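Local structure of DNA polymerase sliding clamp 3 (Sulfolobus tokodaii, 3AIZ) at residues C[67-71]-C[72-76]; C[100-103]-C[104-108]. The protein forms, with other PCNA subunits, a ring through which DNA passes, and tethers DNA polymerase and other proteins to DNA during replication. One frame throughout, in Å; residues are numbered along the deposited sequence.

Both interactions are local, their centres about 18 Å apart. Interaction 1 is where strand 65-70 runs into helix 71-78. Interaction 2 is the turn of the hairpin of strands 97-102 and 106-111. Its centre is about 26 Å from the centre of the chain, against about 16 Å for interaction 1. Each is partly buried, but more of interaction 1 is buried; interaction 2 lies at the edge of its sheet, where the PCNA2 chain carries it on. Interaction 1 has apolar groups inside and a lysine with acidic neighbours outside. Interaction 2 rests on backbone ladder bonds, a threonine pair and a guanidinium over leucine. F111, farther along strand 106-111, packs on V69, D73 and F74.

Interaction 1 of 2, residues C[67-71]-C[72-76]; sequences VGVKL and EDFTD
K70 and E72 run alongside each other, their charged ends on the same side. Both chains are extended, with CG anti to the backbone N (chi1 -178° in K70 and -179° in E72). This brings K70 NZ to 3.5 Å from E72 OE1, a salt bridge. D73 comes in across the middle of the lysine chain, and its OD2 lies 3.4 Å from K70 CD. D73 OD1 is 4.1 Å from K70 NZ, too far for a salt bridge, but its charge probably still favours the ammonium group. D73 OD2 also has a long, weak ion pair with R175 of the neighbouring PCNA2 chain.

Here strand 65-70 ends and helix 71-78 starts, with K70 at the N-cap position. F74 N makes a weak hydrogen bond to K70 O at 3.3 Å. L71 O is gripped twice by T75: T75 N donates at 2.8 Å and T75 OG1 at 2.9 Å, from opposite faces of the carbonyl plane. On the inner side, L71 CD1 sits at the edge of the F74 ring, 4.4 Å from F74 CD2. V69 CG2 meets F74 CB. F15 of helix 8-18 packs on L71 and T75 and meets the F74 ring edge-to-face.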
loop_
_atom_site.group_PDB
_atom_site.type_symbol
_atom_site.label_atom_id
_atom_site.label_comp_id
_atom_site.label_asym_id
_atom_site.label_seq_id
_atom_site.Cartn_x
_atom_site.Cartn_y
_atom_site.Cartn_z
ATOM N N VAL C 67 24.132 4.767 41.407
ATOM C CA VAL C 67 23.764 3.391 41.108
ATOM C C VAL C 67 23.764 3.145 39.605
ATOM O O VAL C 67 22.912 3.657 38.880
ATOM C CB VAL C 67 22.390 3.021 41.708
ATOM C CG1 VAL C 67 21.384 4.137 41.475
ATOM C CG2 VAL C 67 21.893 1.706 41.127
ATOM N N GLY C 68 24.734 2.368 39.139
ATOM C CA GLY C 68 24.820 2.026 37.733
ATOM C C GLY C 68 23.926 0.849 37.401
ATOM O O GLY C 68 23.636 0.021 38.262
ATOM N N VAL C 69 23.490 0.772 36.149
ATOM C CA VAL C 69 22.620 -0.314 35.716
ATOM C C VAL C 69 22.663 -0.488 34.202
ATOM O O VAL C 69 22.710 0.491 33.459
ATOM C CB VAL C 69 21.162 -0.074 36.161
ATOM C CG1 VAL C 69 20.631 1.227 35.574
ATOM C CG2 VAL C 69 20.282 -1.246 35.760
ATOM N N LYS C 70 22.660 -1.739 33.749
ATOM C CA LYS C 70 22.612 -2.029 32.322
ATOM C C LYS C 70 21.377 -1.371 31.713
ATOM O O LYS C 70 20.249 -1.685 32.086
ATOM C CB LYS C 70 22.584 -3.539 32.080
ATOM C CG LYS C 70 22.577 -3.930 30.610
ATOM C CD LYS C 70 22.418 -5.432 30.435
ATOM C CE LYS C 70 22.358 -5.812 28.963
ATOM N NZ LYS C 70 22.070 -7.261 28.769
ATOM N N LEU C 71 21.600 -0.457 30.774
ATOM C CA LEU C 71 20.520 0.359 30.229
ATOM C C LEU C 71 19.451 -0.451 29.494
ATOM O O LEU C 71 18.274 -0.097 29.521
ATOM C CB LEU C 71 21.089 1.446 29.314
ATOM C CG LEU C 71 20.133 2.567 28.907
ATOM C CD1 LEU C 71 19.580 3.272 30.133
ATOM C CD2 LEU C 71 20.836 3.554 27.995
ATOM N N GLU C 72 19.859 -1.534 28.839
ATOM C CA GLU C 72 18.926 -2.348 28.063
ATOM C C GLU C 72 17.813 -2.943 28.928
ATOM O O GLU C 72 16.634 -2.859 28.586
ATOM C CB GLU C 72 19.664 -3.465 27.323
ATOM C CG GLU C 72 18.754 -4.346 26.481
ATOM C CD GLU C 72 19.474 -5.548 25.900
ATOM O OE1 GLU C 72 20.720 -5.599 25.991
ATOM O OE2 GLU C 72 18.794 -6.443 25.353
ATOM N N ASP C 73 18.198 -3.550 30.046
ATOM C CA ASP C 73 17.236 -4.150 30.959
ATOM C C ASP C 73 16.342 -3.086 31.579
ATOM O O ASP C 73 15.135 -3.281 31.728
ATOM C CB ASP C 73 17.958 -4.927 32.057
ATOM C CG ASP C 73 18.742 -6.102 31.516
ATOM O OD1 ASP C 73 18.374 -6.613 30.435
ATOM O OD2 ASP C 73 19.723 -6.514 32.169
ATOM N N PHE C 74 16.948 -1.960 31.942
ATOM C CA PHE C 74 16.222 -0.856 32.554
ATOM C C PHE C 74 15.228 -0.247 31.574
ATOM O O PHE C 74 14.146 0.192 31.962
ATOM C CB PHE C 74 17.200 0.210 33.050
ATOM C CG PHE C 74 16.541 1.357 33.758
ATOM C CD1 PHE C 74 15.906 1.165 34.973
ATOM C CD2 PHE C 74 16.569 2.631 33.218
ATOM C CE1 PHE C 74 15.302 2.222 35.631
ATOM C CE2 PHE C 74 15.969 3.690 33.870
ATOM C CZ PHE C 74 15.335 3.486 35.079
ATOM N N THR C 75 15.599 -0.227 30.299
ATOM C CA THR C 75 14.735 0.321 29.261
ATOM C C THR C 75 13.680 -0.697 28.832
ATOM O O THR C 75 12.582 -0.327 28.415
ATOM C CB THR C 75 15.551 0.787 28.039
ATOM O OG1 THR C 75 16.426 1.852 28.428
ATOM C CG2 THR C 75 14.632 1.282 26.937
ATOM N N ASP C 76 14.014 -1.980 28.944
ATOM C CA ASP C 76 13.068 -3.044 28.620
ATOM C C ASP C 76 11.818 -2.969 29.492
ATOM O O ASP C 76 10.721 -3.296 29.040
ATOM C CB ASP C 76 13.723 -4.423 28.757
ATOM C CG ASP C 76 14.451 -4.854 27.495
ATOM O OD1 ASP C 76 14.255 -4.210 26.443
ATOM O OD2 ASP C 76 15.212 -5.844 27.554
#

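Interaction 2 of 2, residues C[100-103]-C[104-108]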
loop_
_atom_site.group_PDB
_atom_site.type_symbol
_atom_site.label_atom_id
_atom_site.label_comp_id
_atom_site.label_asym_id
_atom_site.label_seq_id
_atom_site.Cartn_x
_atom_site.Cartn_y
_atom_site.Cartn_z
ATOM N N THR C 100 9.279 0.521 40.163
ATOM C CA THR C 100 7.911 0.135 40.483
ATOM C C THR C 100 6.900 0.859 39.604
ATOM O O THR C 100 6.643 2.048 39.791
ATOM C CB THR C 100 7.577 0.415 41.957
ATOM O OG1 THR C 100 8.498 -0.288 42.799
ATOM C CG2 THR C 100 6.159 -0.034 42.276
ATOM N N LEU C 101 6.329 0.137 38.647
ATOM C CA LEU C 101 5.291 0.694 37.791
ATOM C C LEU C 101 3.928 0.530 38.455
ATOM O O LEU C 101 3.549 -0.572 38.851
ATOM C CB LEU C 101 5.302 0.013 36.423
ATOM C CG LEU C 101 6.644 0.021 35.693
ATOM C CD1 LEU C 101 6.492 -0.543 34.293
ATOM C CD2 LEU C 101 7.212 1.427 35.642
ATOM N N ASP C 102 3.197 1.632 38.580
ATOM C CA ASP C 102 1.906 1.615 39.253
ATOM C C ASP C 102 0.805 2.156 38.349
ATOM O O ASP C 102 0.773 3.345 38.035
ATOM C CB ASP C 102 1.974 2.426 40.549
ATOM C CG ASP C 102 0.756 2.225 41.431
ATOM O OD1 ASP C 102 -0.258 1.686 40.939
ATOM O OD2 ASP C 102 0.813 2.609 42.619
ATOM N N GLY C 103 -0.096 1.270 37.935
ATOM C CA GLY C 103 -1.215 1.647 37.092
ATOM C C GLY C 103 -2.375 0.687 37.263
ATOM O O GLY C 103 -2.902 0.531 38.365
ATOM N N VAL C 104 -2.774 0.041 36.170
ATOM C CA VAL C 104 -3.822 -0.970 36.223
ATOM C C VAL C 104 -3.505 -1.989 37.312
ATOM O O VAL C 104 -4.390 -2.435 38.043
ATOM C CB VAL C 104 -3.968 -1.697 34.876
ATOM C CG1 VAL C 104 -4.996 -2.816 34.984
ATOM C CG2 VAL C 104 -4.349 -0.711 33.780
ATOM N N TYR C 105 -2.232 -2.353 37.410
ATOM C CA TYR C 105 -1.755 -3.227 38.473
ATOM C C TYR C 105 -0.362 -2.780 38.893
ATOM O O TYR C 105 0.334 -2.111 38.131
ATOM C CB TYR C 105 -1.733 -4.683 38.009
ATOM C CG TYR C 105 -0.742 -4.963 36.904
ATOM C CD1 TYR C 105 -0.955 -4.489 35.617
ATOM C CD2 TYR C 105 0.403 -5.710 37.144
ATOM C CE1 TYR C 105 -0.054 -4.746 34.604
ATOM C CE2 TYR C 105 1.308 -5.973 36.136
ATOM C CZ TYR C 105 1.075 -5.488 34.868
ATOM O OH TYR C 105 1.973 -5.745 33.860
ATOM N N GLU C 106 0.042 -3.140 40.106
ATOM C CA GLU C 106 1.348 -2.741 40.614
ATOM C C GLU C 106 2.389 -3.827 40.360
ATOM O O GLU C 106 2.123 -5.013 40.552
ATOM C CB GLU C 106 1.270 -2.410 42.105
ATOM C CG GLU C 106 2.500 -1.704 42.645
ATOM C CD GLU C 106 2.353 -1.315 44.102
ATOM O OE1 GLU C 106 1.576 -1.983 44.818
ATOM O OE2 GLU C 106 3.015 -0.345 44.529
ATOM N N ARG C 107 3.574 -3.413 39.927
ATOM C CA ARG C 107 4.633 -4.351 39.576
ATOM C C ARG C 107 6.006 -3.750 39.858
ATOM O O ARG C 107 6.230 -2.562 39.632
ATOM C CB ARG C 107 4.517 -4.742 38.102
ATOM C CG ARG C 107 4.426 -3.550 37.159
ATOM C CD ARG C 107 3.976 -3.969 35.771
ATOM N NE ARG C 107 3.857 -2.833 34.860
ATOM C CZ ARG C 107 2.869 -1.944 34.899
ATOM N NH1 ARG C 107 2.838 -0.945 34.030
ATOM N NH2 ARG C 107 1.915 -2.049 35.812
ATOM N N THR C 108 6.924 -4.576 40.353
ATOM C CA THR C 108 8.260 -4.104 40.701
ATOM C C THR C 108 9.369 -4.953 40.087
ATOM O O THR C 108 9.486 -6.146 40.370
ATOM C CB THR C 108 8.461 -4.049 42.227
ATOM O OG1 THR C 108 7.630 -3.024 42.784
ATOM C CG2 THR C 108 9.916 -3.750 42.561
#
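R107 places CG between its backbone N and carbonyl carbon (chi1 52°), then runs extended to NE, which carries the guanidinium across L101. With CG anti to the carbonyl carbon (chi1 -54°), L101 CD1 reaches R107 NE. L101 CB stands over the centre of one guanidinium face, 3.5 Å from R107 CZ. The Y105 ring lies on the other side of the guanidinium from L101 CB, with R107 NH2 over the centre of one ring face. R107 NH1 forms a salt bridge with D85.

L101 and R107 are a hydrogen-bonded antiparallel pair. L101 N donates to R107 O at 2.9 Å, and R107 N to L101 O at 3.0 Å. T100 and T108 form the next non-hydrogen-bonded pair. Their hydroxyls meet, T100 OG1 to T108 OG1 at 2.9 Å. D102 and E106 share that face, with D102 OD2 4.2 Å from E106 OE2. These like charges would tend to repel; K185 of the neighbouring PCNA2 chain, in a salt bridge with D102 OD1, probably offsets this. At the turn of this beta hairpin, G103 N bonds weakly to Y105 O at 3.4 Å.

Strand 86-91 pairs with strand 97-102 on the side away from 106-111. E106, R107 and T108 pair antiparallel with a strand of the PCNA2 chain, so the sheet continues across the subunit interface.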